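Local coordinates for protein protease VP4 (Blotched snakehead virus, PDB 2GEF) that cleaves peptide bonds as a birnavirus serine protease with a serine/lysine catalytic dyad, probably processing the viral structural polyprotein of which it is one piece, at residues 59-64 against 124-129. Numbering follows the deposited sequence.
Sequences MSPDVR and VVWNDM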
loop_
_atom_site.group_PDB
_atom_site.type_symbol
_atom_site.label_atom_id
_atom_site.label_comp_id
_atom_site.label_asym_id
_atom_site.label_seq_id
_atom_site.Cartn_x
_atom_site.Cartn_y
_atom_site.Cartn_z
HETATM N N MSE A 59 10.178 -11.591 2.304
HETATM C CA MSE A 59 9.126 -11.760 3.319
HETATM C C MSE A 59 9.599 -12.469 4.534
HETATM O O MSE A 59 10.447 -13.385 4.406
HETATM C CB MSE A 59 8.028 -12.632 2.756
HETATM C CG MSE A 59 7.320 -11.886 1.547
HETATM SE SE MSE A 59 5.994 -12.842 0.647
HETATM C CE MSE A 59 4.590 -12.557 1.876
ATOM N N SER A 60 9.002 -12.158 5.689
ATOM C CA SER A 60 8.991 -13.126 6.866
ATOM C C SER A 60 8.476 -14.541 6.439
ATOM O O SER A 60 7.603 -14.605 5.535
ATOM C CB SER A 60 8.073 -12.558 7.981
ATOM O OG SER A 60 8.022 -13.460 9.036
ATOM N N PRO A 61 8.950 -15.657 7.070
ATOM C CA PRO A 61 8.324 -17.009 6.737
ATOM C C PRO A 61 6.793 -17.104 7.127
ATOM O O PRO A 61 5.963 -17.777 6.500
ATOM C CB PRO A 61 9.168 -17.991 7.565
ATOM C CG PRO A 61 10.473 -17.235 7.947
ATOM C CD PRO A 61 10.116 -15.774 7.999
ATOM N N ASP A 62 6.423 -16.332 8.155
ATOM C CA ASP A 62 5.132 -16.413 8.809
ATOM C C ASP A 62 4.103 -15.864 7.826
ATOM O O ASP A 62 2.916 -16.142 8.043
ATOM C CB ASP A 62 5.094 -15.479 10.027
ATOM C CG ASP A 62 5.911 -16.007 11.243
ATOM O OD1 ASP A 62 6.200 -17.219 11.371
ATOM O OD2 ASP A 62 6.243 -15.151 12.081
ATOM N N VAL A 63 4.510 -15.114 6.769
ATOM C CA VAL A 63 3.543 -14.629 5.732
ATOM C C VAL A 63 3.683 -15.134 4.285
ATOM O O VAL A 63 2.740 -15.052 3.479
ATOM C CB VAL A 63 3.447 -13.106 5.755
ATOM C CG1 VAL A 63 2.865 -12.653 4.508
ATOM C CG2 VAL A 63 2.531 -12.610 6.984
ATOM N N ARG A 64 4.857 -15.666 3.986
ATOM C CA ARG A 64 5.206 -16.285 2.685
ATOM C C ARG A 64 4.199 -17.191 1.982
ATOM O O ARG A 64 4.184 -17.121 0.801
ATOM C CB ARG A 64 6.586 -17.007 2.685
ATOM C CG ARG A 64 7.860 -16.167 2.985
ATOM C CD ARG A 64 9.216 -16.606 2.263
ATOM N NE ARG A 64 10.174 -17.273 3.135
ATOM C CZ ARG A 64 11.260 -16.751 3.706
ATOM N NH1 ARG A 64 11.988 -17.536 4.434
ATOM N NH2 ARG A 64 11.667 -15.504 3.578
ATOM N N VAL A 124 13.138 -2.483 3.876
ATOM C CA VAL A 124 12.151 -3.542 4.033
ATOM C C VAL A 124 12.358 -4.108 5.455
ATOM O O VAL A 124 13.432 -4.302 5.894
ATOM C CB VAL A 124 12.373 -4.695 2.973
ATOM C CG1 VAL A 124 11.438 -5.951 3.105
ATOM C CG2 VAL A 124 12.393 -4.161 1.523
ATOM N N VAL A 125 11.294 -4.362 6.162
ATOM C CA VAL A 125 11.358 -4.837 7.531
ATOM C C VAL A 125 10.455 -6.111 7.656
ATOM O O VAL A 125 9.582 -6.371 6.799
ATOM C CB VAL A 125 10.892 -3.673 8.591
ATOM C CG1 VAL A 125 11.987 -2.507 8.822
ATOM C CG2 VAL A 125 9.430 -3.098 8.344
ATOM N N TRP A 126 10.638 -6.840 8.747
ATOM C CA TRP A 126 9.653 -7.762 9.278
ATOM C C TRP A 126 8.905 -7.069 10.403
ATOM O O TRP A 126 9.489 -6.528 11.361
ATOM C CB TRP A 126 10.337 -9.019 9.840
ATOM C CG TRP A 126 11.094 -9.831 8.828
ATOM C CD1 TRP A 126 11.399 -9.447 7.527
ATOM C CD2 TRP A 126 11.673 -11.120 9.012
ATOM N NE1 TRP A 126 12.104 -10.465 6.883
ATOM C CE2 TRP A 126 12.248 -11.515 7.761
ATOM C CE3 TRP A 126 11.712 -12.020 10.082
ATOM C CZ2 TRP A 126 12.892 -12.751 7.582
ATOM C CZ3 TRP A 126 12.337 -13.253 9.889
ATOM C CH2 TRP A 126 12.923 -13.589 8.658
ATOM N N ASN A 127 7.585 -7.084 10.276
ATOM C CA ASN A 127 6.637 -6.602 11.300
ATOM C C ASN A 127 5.973 -7.971 11.532
ATOM O O ASN A 127 6.039 -8.822 10.625
ATOM C CB ASN A 127 5.649 -5.494 10.700
ATOM C CG ASN A 127 4.596 -6.069 9.726
ATOM O OD1 ASN A 127 4.321 -7.302 9.659
ATOM N ND2 ASN A 127 3.936 -5.180 9.047
ATOM N N ASP A 128 5.417 -8.283 12.698
ATOM C CA ASP A 128 4.962 -9.678 12.893
ATOM C C ASP A 128 3.439 -9.715 12.722
ATOM O O ASP A 128 2.680 -10.377 13.418
ATOM C CB ASP A 128 5.434 -10.271 14.214
ATOM C CG ASP A 128 6.895 -9.964 14.500
ATOM O OD1 ASP A 128 7.754 -10.825 14.201
ATOM O OD2 ASP A 128 7.194 -8.848 15.016
HETATM N N MSE A 129 2.997 -9.002 11.696
HETATM C CA MSE A 129 1.594 -8.748 11.523
HETATM C C MSE A 129 1.128 -9.933 10.669
HETATM O O MSE A 129 1.982 -10.641 10.089
HETATM C CB MSE A 129 1.418 -7.369 10.883
HETATM C CG MSE A 129 2.021 -6.239 11.755
HETATM SE SE MSE A 129 1.074 -5.994 13.497
HETATM C CE MSE A 129 -0.651 -5.798 12.571
#
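Trp126, on the strand 120-126, lays one face of its indole against the backbone at Ser60, at the protein surface and away from the catalytic dyad. Ser60 CA stands 3.9 Å from the centroid of the six-membered ring, 17° off the ring normal, a CH-pi contact. Ser60 N lies over the same face, 3.7 Å from Trp126 NE1. The Trp126 side chain starts with CG anti to its carbonyl carbon (chi1 -62°), and this brings the indole across to the other segment. At the far end of the indole, Pro61 CD packs 3.6 Å from Trp126 CH2, the two side chains crossing at about a right angle. Ser60 is the N-cap of the short, weakly bonded helix at about 61-64, and its OG accepts a weak bond from Asp62 N at 3.4 Å. Asn127 OD1 accepts from Met129 N at 3.0 Å, closing an Asx turn, and its ND2 bonds to Glu46 and Tyr48. Asp128 forms a salt bridge with Arg20. At Met129 the backbone O meets Val63 CG2 at 3.7 Å. With no hydrogen bond between them, the two segments are held by CH-pi and van der Waals contact, mostly around one indole.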